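Local coordinates for uncharacterized protein (Streptomyces malaysiense, PDB 6ZYL) that catalyses the beta-hydroxylation of thioholgamide as a non-heme monooxygenase, probably dependent on iron and 2-oxoglutarate, at residues A[153-167]-A[215-229]. Residues are numbered along the deposited sequence; the frame is centred on the assembly and turned at random.
Sequences TTIANGTMRYARGSH and AMAHASGPNQTDTGR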
loop_
_atom_site.group_PDB
_atom_site.type_symbol
_atom_site.label_atom_id
_atom_site.label_comp_id
_atom_site.label_asym_id
_atom_site.label_seq_id
_atom_site.Cartn_x
_atom_site.Cartn_y
_atom_site.Cartn_z
ATOM N N THR A 153 7.242 10.213 -9.797
ATOM C CA THR A 153 7.496 8.941 -10.463
ATOM C C THR A 153 7.619 9.210 -11.956
ATOM O O THR A 153 6.732 9.829 -12.554
ATOM C CB THR A 153 6.399 7.909 -10.180
ATOM O OG1 THR A 153 5.146 8.367 -10.698
ATOM C CG2 THR A 153 6.286 7.660 -8.678
ATOM N N THR A 154 8.726 8.766 -12.543
ATOM C CA THR A 154 9.073 9.056 -13.927
ATOM C C THR A 154 9.321 7.748 -14.664
ATOM O O THR A 154 9.347 6.667 -14.068
ATOM C CB THR A 154 10.317 9.947 -14.013
ATOM O OG1 THR A 154 11.489 9.150 -13.799
ATOM C CG2 THR A 154 10.264 11.051 -12.966
ATOM N N ILE A 155 9.525 7.851 -15.978
ATOM C CA ILE A 155 9.788 6.655 -16.767
ATOM C C ILE A 155 11.124 6.014 -16.423
ATOM O O ILE A 155 11.369 4.867 -16.818
ATOM C CB ILE A 155 9.750 6.952 -18.282
ATOM C CG1 ILE A 155 10.864 7.922 -18.680
ATOM C CG2 ILE A 155 8.393 7.507 -18.686
ATOM C CD1 ILE A 155 11.155 7.939 -20.179
ATOM N N ALA A 156 11.995 6.722 -15.699
ATOM C CA ALA A 156 13.356 6.261 -15.474
ATOM C C ALA A 156 13.726 6.020 -14.016
ATOM O O ALA A 156 14.763 5.396 -13.764
ATOM C CB ALA A 156 14.361 7.263 -16.067
ATOM N N ASN A 157 12.934 6.485 -13.051
ATOM C CA ASN A 157 13.299 6.341 -11.648
ATOM C C ASN A 157 12.662 5.115 -10.998
ATOM O O ASN A 157 12.504 5.080 -9.773
ATOM C CB ASN A 157 12.962 7.623 -10.878
ATOM C CG ASN A 157 11.486 7.766 -10.554
ATOM O OD1 ASN A 157 10.632 7.083 -11.116
ATOM N ND2 ASN A 157 11.179 8.676 -9.637
ATOM N N GLY A 158 12.318 4.100 -11.792
ATOM C CA GLY A 158 11.909 2.814 -11.261
ATOM C C GLY A 158 10.437 2.713 -10.932
ATOM O O GLY A 158 10.056 2.078 -9.943
ATOM N N THR A 159 9.593 3.315 -11.758
ATOM C CA THR A 159 8.181 3.366 -11.427
ATOM C C THR A 159 7.494 2.039 -11.748
ATOM O O THR A 159 8.046 1.150 -12.404
ATOM C CB THR A 159 7.490 4.510 -12.171
ATOM O OG1 THR A 159 6.192 4.730 -11.602
ATOM C CG2 THR A 159 7.345 4.184 -13.650
ATOM N N MET A 160 6.261 1.926 -11.269
ATOM C CA MET A 160 5.420 0.759 -11.473
ATOM C C MET A 160 4.705 0.841 -12.814
ATOM O O MET A 160 4.366 1.926 -13.296
ATOM C CB MET A 160 4.410 0.683 -10.330
ATOM C CG MET A 160 3.497 -0.513 -10.287
ATOM S SD MET A 160 2.798 -0.637 -8.618
ATOM C CE MET A 160 2.019 0.967 -8.430
ATOM N N ARG A 161 4.501 -0.324 -13.426
ATOM C CA ARG A 161 3.708 -0.457 -14.641
ATOM C C ARG A 161 2.458 -1.271 -14.337
ATOM O O ARG A 161 2.521 -2.258 -13.600
ATOM C CB ARG A 161 4.476 -1.164 -15.762
ATOM C CG ARG A 161 5.884 -0.696 -16.020
ATOM C CD ARG A 161 6.368 -1.219 -17.374
ATOM N NE ARG A 161 6.791 -2.619 -17.331
ATOM C CZ ARG A 161 7.878 -3.055 -16.698
ATOM N NH1 ARG A 161 8.651 -2.201 -16.041
ATOM N NH2 ARG A 161 8.190 -4.343 -16.718
ATOM N N TYR A 162 1.333 -0.885 -14.932
ATOM C CA TYR A 162 0.084 -1.615 -14.772
ATOM C C TYR A 162 -0.253 -2.390 -16.041
ATOM O O TYR A 162 0.093 -1.975 -17.150
ATOM C CB TYR A 162 -1.085 -0.676 -14.460
ATOM C CG TYR A 162 -1.099 -0.064 -13.083
ATOM C CD1 TYR A 162 -0.590 -0.739 -11.982
ATOM C CD2 TYR A 162 -1.644 1.197 -12.885
ATOM C CE1 TYR A 162 -0.618 -0.165 -10.721
ATOM C CE2 TYR A 162 -1.679 1.772 -11.639
ATOM C CZ TYR A 162 -1.167 1.093 -10.561
ATOM O OH TYR A 162 -1.207 1.692 -9.325
ATOM N N ALA A 163 -0.956 -3.510 -15.868
ATOM C CA ALA A 163 -1.531 -4.280 -16.972
ATOM C C ALA A 163 -3.040 -4.044 -16.944
ATOM O O ALA A 163 -3.756 -4.642 -16.136
ATOM C CB ALA A 163 -1.190 -5.762 -16.850
ATOM N N ARG A 164 -3.517 -3.163 -17.820
ATOM C CA ARG A 164 -4.927 -2.792 -17.837
ATOM C C ARG A 164 -5.816 -4.024 -17.950
ATOM O O ARG A 164 -5.571 -4.913 -18.771
ATOM C CB ARG A 164 -5.189 -1.837 -19.003
ATOM C CG ARG A 164 -6.522 -1.111 -18.958
ATOM C CD ARG A 164 -6.668 -0.179 -20.164
ATOM N NE ARG A 164 -6.207 1.179 -19.878
ATOM C CZ ARG A 164 -5.120 1.734 -20.406
ATOM N NH1 ARG A 164 -4.365 1.059 -21.265
ATOM N NH2 ARG A 164 -4.787 2.976 -20.079
ATOM N N GLY A 165 -6.844 -4.075 -17.108
ATOM C CA GLY A 165 -7.802 -5.158 -17.133
ATOM C C GLY A 165 -7.328 -6.473 -16.557
ATOM O O GLY A 165 -8.105 -7.434 -16.540
ATOM N N SER A 166 -6.092 -6.549 -16.068
ATOM C CA SER A 166 -5.539 -7.802 -15.566
ATOM C C SER A 166 -6.168 -8.256 -14.256
ATOM O O SER A 166 -5.774 -9.309 -13.740
ATOM C CB SER A 166 -4.029 -7.653 -15.376
ATOM O OG SER A 166 -3.734 -6.586 -14.487
ATOM N N HIS A 167 -7.134 -7.513 -13.720
ATOM C CA HIS A 167 -7.687 -7.778 -12.400
ATOM C C HIS A 167 -9.008 -8.534 -12.427
ATOM O O HIS A 167 -9.502 -8.919 -11.363
ATOM C CB HIS A 167 -7.915 -6.454 -11.663
ATOM C CG HIS A 167 -8.995 -5.613 -12.273
ATOM N ND1 HIS A 167 -8.941 -5.166 -13.576
ATOM C CD2 HIS A 167 -10.162 -5.148 -11.765
ATOM C CE1 HIS A 167 -10.026 -4.461 -13.844
ATOM N NE2 HIS A 167 -10.781 -4.431 -12.761
ATOM N N ALA A 215 -5.749 -7.283 -7.368
ATOM C CA ALA A 215 -5.483 -8.275 -8.402
ATOM C C ALA A 215 -4.885 -7.652 -9.658
ATOM O O ALA A 215 -4.713 -8.346 -10.666
ATOM C CB ALA A 215 -6.766 -9.031 -8.753
ATOM N N MET A 216 -4.580 -6.356 -9.627
ATOM C CA MET A 216 -3.907 -5.712 -10.744
ATOM C C MET A 216 -2.494 -6.268 -10.869
ATOM O O MET A 216 -1.717 -6.229 -9.909
ATOM C CB MET A 216 -3.873 -4.197 -10.541
ATOM C CG MET A 216 -2.931 -3.452 -11.477
ATOM S SD MET A 216 -3.272 -3.719 -13.227
ATOM C CE MET A 216 -5.039 -3.428 -13.281
ATOM N N ALA A 217 -2.167 -6.801 -12.042
ATOM C CA ALA A 217 -0.804 -7.226 -12.325
ATOM C C ALA A 217 0.054 -5.996 -12.585
ATOM O O ALA A 217 -0.332 -5.114 -13.359
ATOM C CB ALA A 217 -0.769 -8.166 -13.529
ATOM N N HIS A 218 1.211 -5.927 -11.931
ATOM C CA HIS A 218 2.108 -4.799 -12.131
ATOM C C HIS A 218 3.548 -5.258 -11.972
ATOM O O HIS A 218 3.831 -6.313 -11.397
ATOM C CB HIS A 218 1.800 -3.643 -11.163
ATOM C CG HIS A 218 1.802 -4.034 -9.718
ATOM N ND1 HIS A 218 2.958 -4.125 -8.972
ATOM C CD2 HIS A 218 0.787 -4.339 -8.875
ATOM C CE1 HIS A 218 2.656 -4.483 -7.737
ATOM N NE2 HIS A 218 1.346 -4.620 -7.651
ATOM N N ALA A 219 4.457 -4.445 -12.506
ATOM C CA ALA A 219 5.887 -4.683 -12.416
ATOM C C ALA A 219 6.577 -3.343 -12.218
ATOM O O ALA A 219 5.985 -2.284 -12.434
ATOM C CB ALA A 219 6.428 -5.387 -13.668
ATOM N N SER A 220 7.837 -3.398 -11.796
ATOM C CA SER A 220 8.624 -2.197 -11.563
ATOM C C SER A 220 10.039 -2.428 -12.060
ATOM O O SER A 220 10.612 -3.499 -11.846
ATOM C CB SER A 220 8.641 -1.814 -10.077
ATOM O OG SER A 220 7.324 -1.714 -9.562
ATOM N N GLY A 221 10.595 -1.423 -12.727
ATOM C CA GLY A 221 11.940 -1.504 -13.238
ATOM C C GLY A 221 12.942 -0.887 -12.287
ATOM O O GLY A 221 12.594 -0.405 -11.205
ATOM N N PRO A 222 14.215 -0.895 -12.672
ATOM C CA PRO A 222 15.240 -0.285 -11.815
ATOM C C PRO A 222 15.173 1.233 -11.855
ATOM O O PRO A 222 14.693 1.835 -12.819
ATOM C CB PRO A 222 16.557 -0.802 -12.406
ATOM C CG PRO A 222 16.241 -1.068 -13.851
ATOM C CD PRO A 222 14.780 -1.481 -13.903
ATOM N N ASN A 223 15.651 1.849 -10.777
ATOM C CA ASN A 223 15.795 3.299 -10.717
ATOM C C ASN A 223 17.114 3.670 -11.384
ATOM O O ASN A 223 18.191 3.393 -10.844
ATOM C CB ASN A 223 15.747 3.784 -9.272
ATOM C CG ASN A 223 15.857 5.290 -9.160
ATOM O OD1 ASN A 223 16.145 5.979 -10.139
ATOM N ND2 ASN A 223 15.627 5.810 -7.959
ATOM N N GLN A 224 17.034 4.290 -12.558
ATOM C CA GLN A 224 18.214 4.642 -13.336
ATOM C C GLN A 224 18.737 6.037 -13.029
ATOM O O GLN A 224 19.681 6.486 -13.687
ATOM C CB GLN A 224 17.904 4.545 -14.832
ATOM C CG GLN A 224 17.254 3.242 -15.253
ATOM C CD GLN A 224 16.789 3.264 -16.703
ATOM O OE1 GLN A 224 17.534 3.655 -17.599
ATOM N NE2 GLN A 224 15.552 2.840 -16.936
ATOM N N THR A 225 18.154 6.729 -12.057
ATOM C CA THR A 225 18.501 8.108 -11.759
ATOM C C THR A 225 19.283 8.193 -10.455
ATOM O O THR A 225 19.418 7.218 -9.710
ATOM C CB THR A 225 17.241 8.980 -11.675
ATOM O OG1 THR A 225 16.598 8.777 -10.410
ATOM C CG2 THR A 225 16.272 8.634 -12.798
ATOM N N ASP A 226 19.793 9.394 -10.186
ATOM C CA ASP A 226 20.601 9.655 -9.003
ATOM C C ASP A 226 19.769 9.959 -7.766
ATOM O O ASP A 226 20.346 10.281 -6.722
ATOM C CB ASP A 226 21.552 10.824 -9.276
ATOM C CG ASP A 226 20.816 12.140 -9.496
ATOM O OD1 ASP A 226 19.572 12.124 -9.614
ATOM O OD2 ASP A 226 21.483 13.195 -9.554
ATOM N N THR A 227 18.444 9.866 -7.849
ATOM C CA THR A 227 17.565 10.241 -6.750
ATOM C C THR A 227 16.623 9.090 -6.434
ATOM O O THR A 227 16.054 8.476 -7.343
ATOM C CB THR A 227 16.769 11.503 -7.094
ATOM O OG1 THR A 227 17.676 12.577 -7.379
ATOM C CG2 THR A 227 15.864 11.901 -5.940
ATOM N N GLY A 228 16.463 8.804 -5.145
ATOM C CA GLY A 228 15.602 7.716 -4.737
ATOM C C GLY A 228 14.141 7.999 -5.031
ATOM O O GLY A 228 13.690 9.144 -5.045
ATOM N N ARG A 229 13.394 6.923 -5.267
ATOM C CA ARG A 229 11.964 6.978 -5.550
ATOM C C ARG A 229 11.216 6.453 -4.333
ATOM O O ARG A 229 11.415 5.302 -3.932
ATOM C CB ARG A 229 11.638 6.154 -6.796
ATOM C CG ARG A 229 10.195 6.209 -7.249
ATOM C CD ARG A 229 9.702 4.817 -7.625
ATOM N NE ARG A 229 9.319 4.050 -6.445
ATOM C CZ ARG A 229 8.691 2.880 -6.477
ATOM N NH1 ARG A 229 8.370 2.326 -7.637
ATOM N NH2 ARG A 229 8.378 2.265 -5.345
HETATM O O HOH W 1 13.075 10.348 -7.487
HETATM O O HOH W 2 10.057 1.300 -13.984
#
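Asn223 OD1, lying 3.2 Å from Asn157 CA, takes two hydrogen bonds from Thr225: OG1 arrives on a lone pair in the carbonyl plane at 2.8 Å, while the backbone N, tilted 30° from that plane, closes an Asx turn. ND2 donates to Arg117 O and, close to the amide plane, to Thr227 O, so the amide is gripped at both ends and its rotation is fixed. A leucine here would probably leave Thr225 and Thr227 without these mates and let the turn presenting Gln224 N to Ala156 O (2.8 Å) drift. Beyond this loop the segments run as antiparallel strands 160-162 and 217-220 at the centre of a four-stranded sheet, probably part of the double-stranded beta-helix of PhyH-family oxygenases. Arg161 N donates to Ala219 O at 2.7 Å, and its guanidinium, salt-bridged to Glu196, lays one face over Ala219 CB. On the other face of the sheet, Met160, with CG anti to the backbone N (chi1 -176°), sets SD above the His218 ring; His218 NE2 hydrogen-bonds to Asp130 OD1, and with His128 these probably form the iron-binding triad, as in relatives. Ser166 OG donates to Ala163 O and accepts from Ala217 N at 2.9 Å, tying type II turn 163-166 to that backbone.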